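Local coordinates for MMACHC-like protein (Caenorhabditis elegans, PDB 5UJC) that binds methylcobalamin and probably catalyses reductive removal of the upper ligand from cyanocobalamin and alkylcobalamins, using flavin and NADPH or glutathione, at residues Asp63-Ala68 and Ser242-Glu247; Ser82-Cys87 and Val259-Val264; Glu117-Tyr122 and Val189-Asn194; Asp51-Leu56 and Asn194-Glu199. One frame throughout, in Å; residues are numbered along the deposited sequence.

Contact 1. Residues Asp63-Ala68 and Ser242-Glu247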
loop_
_atom_site.group_PDB
_atom_site.type_symbol
_atom_site.label_atom_id
_atom_site.label_comp_id
_atom_site.label_asym_id
_atom_site.label_seq_id
_atom_site.Cartn_x
_atom_site.Cartn_y
_atom_site.Cartn_z
ATOM N N ASP A 63 -1.051 12.018 2.013
ATOM C CA ASP A 63 -1.151 12.611 3.344
ATOM C C ASP A 63 -0.805 11.660 4.516
ATOM O O ASP A 63 -0.588 12.130 5.616
ATOM C CB ASP A 63 -2.513 13.258 3.575
ATOM C CG ASP A 63 -2.670 14.582 2.838
ATOM O OD1 ASP A 63 -1.668 15.156 2.384
ATOM O OD2 ASP A 63 -3.788 15.076 2.771
ATOM N N MET A 64 -0.702 10.344 4.269
ATOM C CA MET A 64 -0.270 9.455 5.341
ATOM C C MET A 64 1.083 9.908 5.863
ATOM O O MET A 64 1.261 10.135 7.064
ATOM C CB MET A 64 -0.197 7.993 4.891
ATOM C CG MET A 64 0.094 7.036 6.044
ATOM S SD MET A 64 1.206 5.663 5.631
ATOM C CE MET A 64 2.761 6.538 5.294
ATOM N N PHE A 65 2.032 10.077 4.957
ATOM C CA PHE A 65 3.361 10.555 5.323
ATOM C C PHE A 65 3.338 12.070 5.645
ATOM O O PHE A 65 3.896 12.513 6.658
ATOM C CB PHE A 65 4.337 10.245 4.185
ATOM C CG PHE A 65 5.741 10.727 4.412
ATOM C CD1 PHE A 65 6.116 12.030 4.067
ATOM C CD2 PHE A 65 6.700 9.878 4.937
ATOM C CE1 PHE A 65 7.428 12.438 4.196
ATOM C CE2 PHE A 65 7.995 10.308 5.119
ATOM C CZ PHE A 65 8.365 11.582 4.720
ATOM N N ASP A 66 2.746 12.863 4.745
ATOM C CA ASP A 66 2.883 14.311 4.825
ATOM C C ASP A 66 2.129 14.944 5.999
ATOM O O ASP A 66 2.496 16.020 6.437
ATOM C CB ASP A 66 2.475 14.972 3.509
ATOM C CG ASP A 66 3.453 14.674 2.366
ATOM O OD1 ASP A 66 4.650 14.594 2.633
ATOM O OD2 ASP A 66 3.011 14.596 1.178
ATOM N N VAL A 67 1.066 14.290 6.454
ATOM C CA VAL A 67 0.243 14.816 7.521
ATOM C C VAL A 67 0.298 13.911 8.758
ATOM O O VAL A 67 0.784 14.335 9.827
ATOM C CB VAL A 67 -1.201 15.032 7.081
ATOM C CG1 VAL A 67 -2.054 15.552 8.243
ATOM C CG2 VAL A 67 -1.262 15.989 5.899
ATOM N N ALA A 68 -0.161 12.672 8.628
ATOM C CA ALA A 68 -0.330 11.814 9.834
ATOM C C ALA A 68 1.019 11.405 10.456
ATOM O O ALA A 68 1.221 11.513 11.673
ATOM C CB ALA A 68 -1.175 10.599 9.513
ATOM N N SER A 242 4.740 14.792 -1.562
ATOM C CA SER A 242 5.589 15.962 -1.462
ATOM C C SER A 242 7.005 15.655 -1.920
ATOM O O SER A 242 7.419 14.498 -2.015
ATOM C CB SER A 242 5.622 16.449 -0.031
ATOM O OG SER A 242 6.349 15.546 0.790
ATOM N N THR A 243 7.753 16.715 -2.176
ATOM C CA THR A 243 9.172 16.589 -2.431
ATOM C C THR A 243 9.886 15.846 -1.300
ATOM O O THR A 243 10.701 14.964 -1.546
ATOM C CB THR A 243 9.788 17.982 -2.639
ATOM O OG1 THR A 243 9.147 18.582 -3.766
ATOM C CG2 THR A 243 11.278 17.935 -2.862
ATOM N N THR A 244 9.580 16.218 -0.070
ATOM C CA THR A 244 10.166 15.581 1.086
ATOM C C THR A 244 9.869 14.074 1.084
ATOM O O THR A 244 10.762 13.248 1.337
ATOM C CB THR A 244 9.647 16.221 2.370
ATOM O OG1 THR A 244 9.979 17.609 2.358
ATOM C CG2 THR A 244 10.258 15.580 3.603
ATOM N N GLN A 245 8.620 13.721 0.792
ATOM C CA GLN A 245 8.220 12.319 0.801
ATOM C C GLN A 245 8.947 11.521 -0.318
ATOM O O GLN A 245 9.376 10.384 -0.097
ATOM C CB GLN A 245 6.714 12.224 0.664
ATOM C CG GLN A 245 6.203 10.793 0.715
ATOM C CD GLN A 245 4.701 10.627 0.912
ATOM O OE1 GLN A 245 4.230 9.496 1.023
ATOM N NE2 GLN A 245 3.937 11.744 0.929
ATOM N N MET A 246 9.060 12.104 -1.505
ATOM C CA MET A 246 9.773 11.437 -2.589
ATOM C C MET A 246 11.275 11.283 -2.257
ATOM O O MET A 246 11.890 10.260 -2.577
ATOM C CB MET A 246 9.527 12.166 -3.903
ATOM C CG MET A 246 8.116 11.962 -4.418
ATOM S SD MET A 246 7.784 12.587 -6.044
ATOM C CE MET A 246 7.660 14.295 -5.691
ATOM N N GLU A 247 11.858 12.276 -1.565
ATOM C CA GLU A 247 13.249 12.169 -1.169
ATOM C C GLU A 247 13.402 11.029 -0.143
ATOM O O GLU A 247 14.327 10.224 -0.229
ATOM C CB GLU A 247 13.746 13.491 -0.572
ATOM C CG GLU A 247 15.215 13.471 -0.140
ATOM C CD GLU A 247 16.179 13.257 -1.280
ATOM O OE1 GLU A 247 15.871 13.684 -2.420
ATOM O OE2 GLU A 247 17.251 12.685 -1.034
HETATM O O HOH W 1 2.054 8.569 2.259
#
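Gln-245 reaches from helix 243-250 across to Phe-65 on helix 62-80, and its path illustrates how one amide side chain can serve an apolar and a polar neighbour in turn. Its first torsion, with CG anti to the backbone N (chi1 -178°), and the extended chain beyond lay it along the ring, antiparallel to the phenylalanine side chain. CB meets the ring first, 3.5 Å from CD1 of Phe-65. CG follows over the face in a CH-pi contact, 4.0 Å from the Phe-65 centroid. CD then passes the start of the aromatic side chain, and OE1 comes to 3.3 Å from Phe-65 CB. A water that accepts from Phe-65 N also lies 2.7 Å from Gln-245 OE1, close enough to bridge the two helices. The remaining tip atom, NE2, gives a hydrogen bond to Pro-62 O in the first turn of helix 62-80.

Beside the ring, Asp-66 turns its carboxylate to Ser-242. Ser-242 OG donates to Asp-66 OD1 at 2.7 Å, from the syn side but tilted from the carboxylate plane. The Ser-242 backbone N reaches the syn lone pair of Asp-66 OD2 at 3.2 Å, with an N-H...O angle of 147°. The same hydroxyl also accepts from Gln-245 N at 2.9 Å. The last bond makes Ser-242 the N-cap of helix 243-250, and the carboxylate of Asp-66 on the second helix holds that capping residue from outside, where the helix dipole would probably favour its negative charge.

Contact 2. Residues Ser82-Cys87 and Val259-Val264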
loop_
_atom_site.group_PDB
_atom_site.type_symbol
_atom_site.label_atom_id
_atom_site.label_comp_id
_atom_site.label_asym_id
_atom_site.label_seq_id
_atom_site.Cartn_x
_atom_site.Cartn_y
_atom_site.Cartn_z
ATOM N N SER A 82 14.508 14.788 22.053
ATOM C CA SER A 82 15.279 15.375 20.960
ATOM C C SER A 82 15.153 14.513 19.733
ATOM O O SER A 82 14.860 13.302 19.827
ATOM C CB SER A 82 16.761 15.495 21.338
ATOM O OG SER A 82 17.390 14.214 21.375
ATOM N N PHE A 83 15.413 15.115 18.582
ATOM C CA PHE A 83 15.416 14.388 17.349
ATOM C C PHE A 83 16.486 13.277 17.350
ATOM O O PHE A 83 16.238 12.149 16.884
ATOM C CB PHE A 83 15.610 15.349 16.165
ATOM C CG PHE A 83 15.568 14.674 14.831
ATOM C CD1 PHE A 83 14.380 14.175 14.336
ATOM C CD2 PHE A 83 16.697 14.521 14.102
ATOM C CE1 PHE A 83 14.333 13.562 13.126
ATOM C CE2 PHE A 83 16.660 13.927 12.864
ATOM C CZ PHE A 83 15.476 13.449 12.379
ATOM N N ASP A 84 17.680 13.581 17.838
ATOM C CA ASP A 84 18.745 12.580 17.822
ATOM C C ASP A 84 18.348 11.343 18.656
ATOM O O ASP A 84 18.621 10.222 18.274
ATOM C CB ASP A 84 20.059 13.164 18.332
ATOM C CG ASP A 84 20.728 14.100 17.326
ATOM O OD1 ASP A 84 20.424 14.037 16.113
ATOM O OD2 ASP A 84 21.573 14.894 17.751
ATOM N N GLU A 85 17.630 11.559 19.756
ATOM C CA GLU A 85 17.158 10.435 20.564
ATOM C C GLU A 85 16.102 9.591 19.852
ATOM O O GLU A 85 16.162 8.378 19.891
ATOM C CB GLU A 85 16.635 10.903 21.931
ATOM C CG GLU A 85 16.426 9.759 22.939
ATOM C CD GLU A 85 17.725 9.008 23.301
ATOM O OE1 GLU A 85 18.836 9.540 23.036
ATOM O OE2 GLU A 85 17.630 7.890 23.876
ATOM N N VAL A 86 15.166 10.242 19.184
ATOM C CA VAL A 86 14.166 9.503 18.431
ATOM C C VAL A 86 14.846 8.641 17.380
ATOM O O VAL A 86 14.494 7.476 17.191
ATOM C CB VAL A 86 13.172 10.411 17.698
ATOM C CG1 VAL A 86 12.092 9.558 17.045
ATOM C CG2 VAL A 86 12.534 11.378 18.624
ATOM N N CYS A 87 15.790 9.235 16.663
ATOM C CA CYS A 87 16.520 8.503 15.597
ATOM C C CYS A 87 17.212 7.275 16.133
ATOM O O CYS A 87 17.172 6.212 15.496
ATOM C CB CYS A 87 17.546 9.400 14.933
ATOM S SG CYS A 87 16.812 10.680 13.946
ATOM N N VAL A 259 16.208 13.408 6.494
ATOM C CA VAL A 259 15.181 14.071 5.683
ATOM C C VAL A 259 14.079 14.691 6.580
ATOM O O VAL A 259 13.466 15.706 6.222
ATOM C CB VAL A 259 14.583 13.074 4.654
ATOM C CG1 VAL A 259 13.459 13.708 3.859
ATOM C CG2 VAL A 259 15.674 12.584 3.717
ATOM N N LEU A 260 13.860 14.090 7.757
ATOM C CA LEU A 260 12.795 14.512 8.657
ATOM C C LEU A 260 13.209 15.560 9.675
ATOM O O LEU A 260 12.346 16.129 10.345
ATOM C CB LEU A 260 12.229 13.305 9.401
ATOM C CG LEU A 260 11.739 12.169 8.525
ATOM C CD1 LEU A 260 11.081 11.105 9.394
ATOM C CD2 LEU A 260 10.743 12.608 7.431
ATOM N N ARG A 261 14.508 15.825 9.806
ATOM C CA ARG A 261 14.981 16.733 10.841
ATOM C C ARG A 261 14.228 18.114 10.837
ATOM O O ARG A 261 13.776 18.587 11.900
ATOM C CB ARG A 261 16.496 16.915 10.793
ATOM C CG ARG A 261 17.031 17.789 11.926
ATOM C CD ARG A 261 18.520 18.020 11.809
ATOM N NE ARG A 261 19.284 16.799 12.049
ATOM C CZ ARG A 261 19.704 16.382 13.252
ATOM N NH1 ARG A 261 19.439 17.070 14.352
ATOM N NH2 ARG A 261 20.393 15.263 13.355
ATOM N N PRO A 262 14.015 18.705 9.652
ATOM C CA PRO A 262 13.328 20.002 9.653
ATOM C C PRO A 262 11.908 20.011 10.269
ATOM O O PRO A 262 11.482 21.038 10.770
ATOM C CB PRO A 262 13.286 20.389 8.165
ATOM C CG PRO A 262 14.479 19.709 7.572
ATOM C CD PRO A 262 14.532 18.371 8.301
ATOM N N TRP A 263 11.186 18.891 10.191
ATOM C CA TRP A 263 9.862 18.803 10.762
ATOM C C TRP A 263 9.835 19.120 12.255
ATOM O O TRP A 263 8.783 19.514 12.794
ATOM C CB TRP A 263 9.305 17.405 10.567
ATOM C CG TRP A 263 8.886 17.061 9.186
ATOM C CD1 TRP A 263 8.825 17.874 8.089
ATOM C CD2 TRP A 263 8.328 15.786 8.783
ATOM N NE1 TRP A 263 8.293 17.153 6.994
ATOM C CE2 TRP A 263 7.963 15.887 7.412
ATOM C CE3 TRP A 263 8.093 14.580 9.463
ATOM C CZ2 TRP A 263 7.350 14.834 6.721
ATOM C CZ3 TRP A 263 7.517 13.534 8.788
ATOM C CH2 TRP A 263 7.150 13.658 7.416
ATOM N N VAL A 264 10.923 18.809 12.953
ATOM C CA VAL A 264 10.920 18.930 14.413
ATOM C C VAL A 264 11.970 19.853 14.977
ATOM O O VAL A 264 11.867 20.246 16.152
ATOM C CB VAL A 264 10.999 17.554 15.099
ATOM C CG1 VAL A 264 9.885 16.666 14.601
ATOM C CG2 VAL A 264 12.343 16.902 14.896
#
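Phe-83 of helix 83-89 and Arg-261 of helix 257-265 bury most of the surface here, and they show how an arginine can offer an apolar stem and a charged tip to one neighbour. The start of the arginine covers one face of the ring, its CA lying 3.9 Å from the Phe-83 centroid in a CH-pi contact. A bend at chi3 (-69°) then folds the chain round the rim, so that Phe-83 CD2 sits over the centre of the guanidinium at 3.6 Å from Arg-261 CZ. The two planes are 69° apart, the edge of the ring set against the guanidinium face. At another part of the ring, Val-264 CG2 presses to 3.4 Å from Phe-83 CD1.

The guanidinium completes its reach with a salt bridge from NH2 to Asp-84 OD1 at 3.0 Å, met nearly along the C-O axis. Glu-258 takes NE, and Glu-265 takes NH1. A leucine in place of Arg-261 would probably leave these three carboxylates without their shared positive mate and the CD2 side of the ring without its cover. Three acids share one guanidinium, two of them on its own helix, and probably hold it in place, so that the Asp-84 salt bridge and packing on Phe-83 join the helices.

Contact 3. Residues Glu117-Tyr122 and Val189-Asn194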
loop_
_atom_site.group_PDB
_atom_site.type_symbol
_atom_site.label_atom_id
_atom_site.label_comp_id
_atom_site.label_asym_id
_atom_site.label_seq_id
_atom_site.Cartn_x
_atom_site.Cartn_y
_atom_site.Cartn_z
ATOM N N GLU A 117 -7.988 -11.075 11.087
ATOM C CA GLU A 117 -6.554 -11.221 10.847
ATOM C C GLU A 117 -6.051 -10.005 10.099
ATOM O O GLU A 117 -6.795 -9.386 9.320
ATOM C CB GLU A 117 -6.304 -12.466 9.990
ATOM C CG GLU A 117 -6.817 -13.758 10.618
ATOM C CD GLU A 117 -6.089 -14.127 11.905
ATOM O OE1 GLU A 117 -4.884 -13.796 12.036
ATOM O OE2 GLU A 117 -6.709 -14.778 12.766
ATOM N N ILE A 118 -4.806 -9.634 10.355
ATOM C CA ILE A 118 -4.189 -8.498 9.674
ATOM C C ILE A 118 -2.918 -8.961 8.979
ATOM O O ILE A 118 -2.061 -9.600 9.605
ATOM C CB ILE A 118 -3.826 -7.322 10.651
ATOM C CG1 ILE A 118 -5.019 -6.927 11.539
ATOM C CG2 ILE A 118 -3.283 -6.137 9.832
ATOM C CD1 ILE A 118 -4.762 -5.696 12.401
ATOM N N LEU A 119 -2.825 -8.674 7.675
ATOM C CA LEU A 119 -1.624 -8.969 6.879
ATOM C C LEU A 119 -1.114 -7.676 6.297
ATOM O O LEU A 119 -1.881 -6.914 5.755
ATOM C CB LEU A 119 -1.985 -9.943 5.726
ATOM C CG LEU A 119 -2.390 -11.348 6.164
ATOM C CD1 LEU A 119 -2.801 -12.170 4.945
ATOM C CD2 LEU A 119 -1.250 -12.052 6.912
ATOM N N HIS A 120 0.188 -7.442 6.396
ATOM C CA HIS A 120 0.782 -6.214 5.848
ATOM C C HIS A 120 1.425 -6.462 4.517
ATOM O O HIS A 120 1.697 -7.615 4.145
ATOM C CB HIS A 120 1.807 -5.665 6.828
ATOM C CG HIS A 120 1.270 -5.496 8.196
ATOM N ND1 HIS A 120 0.167 -4.708 8.470
ATOM C CD2 HIS A 120 1.616 -6.084 9.364
ATOM C CE1 HIS A 120 -0.128 -4.811 9.759
ATOM N NE2 HIS A 120 0.749 -5.624 10.325
ATOM N N ASP A 121 1.711 -5.395 3.786
ATOM C CA ASP A 121 2.460 -5.539 2.523
ATOM C C ASP A 121 3.816 -6.251 2.720
ATOM O O ASP A 121 4.262 -6.991 1.855
ATOM C CB ASP A 121 2.651 -4.164 1.840
ATOM C CG ASP A 121 3.526 -3.238 2.617
ATOM O OD1 ASP A 121 3.208 -2.966 3.786
ATOM O OD2 ASP A 121 4.530 -2.772 2.050
ATOM N N TYR A 122 4.430 -6.037 3.869
ATOM C CA TYR A 122 5.723 -6.615 4.189
ATOM C C TYR A 122 5.649 -7.943 4.930
ATOM O O TYR A 122 6.695 -8.519 5.248
ATOM C CB TYR A 122 6.557 -5.621 4.983
ATOM C CG TYR A 122 5.915 -5.092 6.237
ATOM C CD1 TYR A 122 5.879 -5.827 7.387
ATOM C CD2 TYR A 122 5.282 -3.874 6.237
ATOM C CE1 TYR A 122 5.266 -5.341 8.526
ATOM C CE2 TYR A 122 4.665 -3.380 7.371
ATOM C CZ TYR A 122 4.720 -4.079 8.531
ATOM O OH TYR A 122 4.135 -3.558 9.691
ATOM N N VAL A 189 -4.180 -5.734 4.735
ATOM C CA VAL A 189 -5.455 -6.343 4.482
ATOM C C VAL A 189 -5.982 -6.934 5.780
ATOM O O VAL A 189 -5.256 -7.618 6.502
ATOM C CB VAL A 189 -5.358 -7.449 3.409
ATOM C CG1 VAL A 189 -6.624 -8.294 3.387
ATOM C CG2 VAL A 189 -5.087 -6.849 2.023
ATOM N N LEU A 190 -7.229 -6.612 6.079
ATOM C CA LEU A 190 -7.969 -7.188 7.198
ATOM C C LEU A 190 -8.897 -8.257 6.670
ATOM O O LEU A 190 -9.613 -8.028 5.694
ATOM C CB LEU A 190 -8.792 -6.117 7.894
ATOM C CG LEU A 190 -8.083 -4.852 8.334
ATOM C CD1 LEU A 190 -9.075 -3.880 8.933
ATOM C CD2 LEU A 190 -6.974 -5.116 9.292
ATOM N N ILE A 191 -8.842 -9.437 7.267
ATOM C CA ILE A 191 -9.706 -10.540 6.854
ATOM C C ILE A 191 -10.617 -10.884 8.028
ATOM O O ILE A 191 -10.155 -11.010 9.143
ATOM C CB ILE A 191 -8.873 -11.770 6.450
ATOM C CG1 ILE A 191 -7.868 -11.387 5.342
ATOM C CG2 ILE A 191 -9.791 -12.918 5.978
ATOM C CD1 ILE A 191 -6.918 -12.506 4.927
ATOM N N PHE A 192 -11.914 -11.038 7.744
ATOM C CA PHE A 192 -12.943 -11.285 8.770
ATOM C C PHE A 192 -13.564 -12.666 8.563
ATOM O O PHE A 192 -14.542 -12.810 7.824
ATOM C CB PHE A 192 -13.993 -10.207 8.692
ATOM C CG PHE A 192 -13.438 -8.821 8.908
ATOM C CD1 PHE A 192 -13.335 -8.297 10.180
ATOM C CD2 PHE A 192 -12.973 -8.067 7.841
ATOM C CE1 PHE A 192 -12.772 -7.049 10.378
ATOM C CE2 PHE A 192 -12.413 -6.808 8.054
ATOM C CZ PHE A 192 -12.312 -6.317 9.316
ATOM N N PRO A 193 -12.979 -13.700 9.191
ATOM C CA PRO A 193 -13.364 -15.063 8.828
ATOM C C PRO A 193 -14.823 -15.403 9.095
ATOM O O PRO A 193 -15.347 -16.333 8.472
ATOM C CB PRO A 193 -12.439 -15.937 9.706
ATOM C CG PRO A 193 -11.273 -15.074 9.999
ATOM C CD PRO A 193 -11.828 -13.681 10.112
ATOM N N ASN A 194 -15.471 -14.677 10.017
ATOM C CA ASN A 194 -16.877 -14.950 10.352
ATOM C C ASN A 194 -17.877 -14.073 9.610
ATOM O O ASN A 194 -19.074 -14.164 9.873
ATOM C CB ASN A 194 -17.103 -14.806 11.874
ATOM C CG ASN A 194 -16.259 -15.770 12.684
ATOM O OD1 ASN A 194 -15.696 -15.406 13.718
ATOM N ND2 ASN A 194 -16.153 -17.000 12.212
#
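The peptide groups of Glu-117 and Leu-119 face those of Ile-191 and Val-189, and they are the flat groups through which the two strands pair. Ile-191 O receives Glu-117 N in its carbonyl plane at 2.9 Å, and Val-189 O takes Leu-119 N likewise. In the return direction the geometry differs: Ile-191 N approaches Glu-117 O tilted 19° from the carbonyl plane, whereas Val-189 N meets Leu-119 O almost head-on, at 2.8 Å. Just past the paired residues two rings fold together within 117-122, the face of Tyr-122 covering CB of His-120 while Tyr-122 OH lies over a face of the imidazole.

The register is a textbook antiparallel one, with Ile-118 and Leu-190 as a non-hydrogen-bonded pair between two hydrogen-bonded pairs. Leu-190 CA adds a CA-H...O contact to Glu-117 O. On the face carrying Ile-118 and Leu-190 the side chains run abreast. Packing is tight there, with Ile-118 CG1 only 3.5 Å from Leu-190 CD2. On the other face Leu-119, in one of its two conformers, brings CD1 to 4.1 Å from Ile-191 CD1.

Directly after the strand, the backbone O of Asp-121 accepts a hydrogen bond from the bound methylcobalamin, so the edge strand leads straight into the cobalamin pocket. Strand 117-120 is outermost in the four-stranded sheet, and strand 53-60 flanks 185-196 on its far side. Helix 93-109 covers the Ile-118 and Leu-190 face through Ser-106 and Met-105, while helix 134-140 packs on Val-189 from the other.

Contact 4. Residues Asp51-Leu56 and Asn194-Glu199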
loop_
_atom_site.group_PDB
_atom_site.type_symbol
_atom_site.label_atom_id
_atom_site.label_comp_id
_atom_site.label_asym_id
_atom_site.label_seq_id
_atom_site.Cartn_x
_atom_site.Cartn_y
_atom_site.Cartn_z
ATOM N N ASP A 51 -14.814 -18.562 -0.095
ATOM C CA ASP A 51 -14.867 -17.556 -1.170
ATOM C C ASP A 51 -15.545 -16.251 -0.747
ATOM O O ASP A 51 -15.109 -15.166 -1.139
ATOM C CB ASP A 51 -15.602 -18.106 -2.403
ATOM C CG ASP A 51 -14.805 -19.138 -3.160
ATOM O OD1 ASP A 51 -13.593 -19.247 -2.959
ATOM O OD2 ASP A 51 -15.411 -19.827 -3.998
ATOM N N SER A 52 -16.624 -16.345 0.012
ATOM C CA SER A 52 -17.409 -15.161 0.317
ATOM C C SER A 52 -16.876 -14.365 1.540
ATOM O O SER A 52 -17.476 -13.385 1.937
ATOM C CB SER A 52 -18.858 -15.544 0.540
ATOM O OG SER A 52 -18.996 -16.345 1.703
ATOM N N THR A 53 -15.760 -14.807 2.130
ATOM C CA THR A 53 -15.191 -14.145 3.295
ATOM C C THR A 53 -14.855 -12.683 2.969
ATOM O O THR A 53 -14.207 -12.395 1.956
ATOM C CB THR A 53 -13.917 -14.868 3.757
ATOM O OG1 THR A 53 -14.228 -16.225 4.067
ATOM C CG2 THR A 53 -13.301 -14.214 4.983
ATOM N N MET A 54 -15.296 -11.781 3.839
ATOM C CA MET A 54 -15.013 -10.356 3.704
ATOM C C MET A 54 -13.553 -10.020 4.006
ATOM O O MET A 54 -12.991 -10.490 5.004
ATOM C CB MET A 54 -15.901 -9.576 4.670
ATOM C CG MET A 54 -15.661 -8.078 4.676
ATOM S SD MET A 54 -16.517 -7.270 6.043
ATOM C CE MET A 54 -15.809 -5.624 5.984
ATOM N N ALA A 55 -12.968 -9.188 3.146
ATOM C CA ALA A 55 -11.671 -8.573 3.401
ATOM C C ALA A 55 -11.743 -7.077 3.116
ATOM O O ALA A 55 -12.542 -6.623 2.278
ATOM C CB ALA A 55 -10.601 -9.219 2.541
ATOM N N LEU A 56 -10.856 -6.327 3.785
ATOM C CA LEU A 56 -10.655 -4.892 3.534
ATOM C C LEU A 56 -9.206 -4.631 3.221
ATOM O O LEU A 56 -8.326 -4.952 4.011
ATOM C CB LEU A 56 -11.065 -4.034 4.737
ATOM C CG LEU A 56 -12.551 -3.936 5.027
ATOM C CD1 LEU A 56 -12.740 -3.199 6.356
ATOM C CD2 LEU A 56 -13.268 -3.190 3.915
ATOM N N ASN A 194 -15.471 -14.677 10.017
ATOM C CA ASN A 194 -16.877 -14.950 10.352
ATOM C C ASN A 194 -17.877 -14.073 9.610
ATOM O O ASN A 194 -19.074 -14.164 9.873
ATOM C CB ASN A 194 -17.103 -14.806 11.874
ATOM C CG ASN A 194 -16.259 -15.770 12.684
ATOM O OD1 ASN A 194 -15.696 -15.406 13.718
ATOM N ND2 ASN A 194 -16.153 -17.000 12.212
ATOM N N VAL A 195 -17.402 -13.261 8.658
ATOM C CA VAL A 195 -18.270 -12.350 7.944
ATOM C C VAL A 195 -18.287 -12.721 6.461
ATOM O O VAL A 195 -17.258 -12.685 5.794
ATOM C CB VAL A 195 -17.827 -10.877 8.107
ATOM C CG1 VAL A 195 -18.759 -9.971 7.345
ATOM C CG2 VAL A 195 -17.777 -10.499 9.583
ATOM N N LYS A 196 -19.463 -13.096 5.970
ATOM C CA LYS A 196 -19.630 -13.549 4.595
ATOM C C LYS A 196 -20.474 -12.527 3.802
ATOM O O LYS A 196 -21.527 -12.057 4.271
ATOM C CB LYS A 196 -20.303 -14.928 4.564
ATOM C CG LYS A 196 -19.653 -15.968 5.464
ATOM C CD LYS A 196 -18.208 -16.227 5.101
ATOM C CE LYS A 196 -17.568 -17.249 6.038
ATOM N NZ LYS A 196 -18.252 -18.567 5.980
ATOM N N ILE A 197 -19.983 -12.185 2.612
ATOM C CA ILE A 197 -20.571 -11.156 1.772
ATOM C C ILE A 197 -20.748 -11.685 0.332
ATOM O O ILE A 197 -20.309 -11.066 -0.635
ATOM C CB ILE A 197 -19.720 -9.830 1.812
ATOM C CG1 ILE A 197 -18.248 -10.115 1.505
ATOM C CG2 ILE A 197 -19.854 -9.146 3.183
ATOM C CD1 ILE A 197 -17.450 -8.865 1.114
ATOM N N PRO A 198 -21.413 -12.838 0.192
ATOM C CA PRO A 198 -21.520 -13.465 -1.147
ATOM C C PRO A 198 -22.211 -12.586 -2.213
ATOM O O PRO A 198 -21.921 -12.724 -3.399
ATOM C CB PRO A 198 -22.362 -14.703 -0.876
ATOM C CG PRO A 198 -23.175 -14.332 0.330
ATOM C CD PRO A 198 -22.214 -13.559 1.189
ATOM N N GLU A 199 -23.071 -11.669 -1.779
ATOM C CA GLU A 199 -23.822 -10.816 -2.699
ATOM C C GLU A 199 -23.013 -9.601 -3.169
ATOM O O GLU A 199 -23.452 -8.874 -4.052
ATOM C CB GLU A 199 -25.143 -10.349 -2.048
ATOM C CG GLU A 199 -24.986 -9.424 -0.808
ATOM C CD GLU A 199 -24.976 -10.185 0.528
ATOM O OE1 GLU A 199 -25.975 -10.083 1.300
ATOM O OE2 GLU A 199 -23.962 -10.849 0.822
#
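Lys-196 and Ser-52 are brought together by two turned torsions. The lysine sets CG beside its backbone N (chi1 -51°) and bends again at chi2 (-60°), curling its methylenes round the hydroxyl of Ser-52. Ser-52 OG consequently lies 3.4 Å from Lys-196 CB and 3.5 Å from its CD. Further along, CE passes Thr-53 OG1 at 4.0 Å, a hydroxyl that is hydrogen-bonded to Asp-50 O, while NZ forms a long, weak ion pair with Asp-50. An alanine at the lysine position would probably strip the outer methylenes from the Ser-52 hydroxyl and leave Asp-50 without this weak charge partner.

Beneath the lysine the backbones pair. Thr-53 and Lys-196 form an antiparallel non-hydrogen-bonded pair, flanked by Ile-197 N to Ser-52 O and by Met-54 N to Val-195 O, each 2.9 Å long. Away from the lysine's side, Met-54 runs along Val-195 in the same sense, with SD 3.7 Å from Val-195 CG1. The Ile-197 side chain slants across the methionine, CD1 3.9 Å from Met-54 CB, and Ala-8 and Ile-11 of helix 5-18 also pack on this methionine.

Met-54 O bonds in turn to Phe-192 N, three residues earlier than the Val-195 N of regular pairing, so the register shifts across the corner. The arrangement is that of two inner strands of an antiparallel sheet, one of them turning a corner at 193-194 and then resuming its pairing.

From the N terminus, 51-56 opens the first loop, which contact 4 closes at 194-199. Before that happens, 63-68 and 82-87 have begun the loops of contacts 1 and 2, so these three cross one another: their closing segments, 194-199, 242-247 and 259-264, follow in the same order as their openings. Contact 3, from 117-122 to 189-194, lies within all three and meets contact 4 at Asn-194. Contacts 3 and 4 join successive strands of one sheet through strand 185-196. Contacts 1 and 2 tie the C-terminal helices to the helices after strand 53-60 and touch where Phe-65 packs on Trp-263 and Leu-260, across the chain's centre from contact 4.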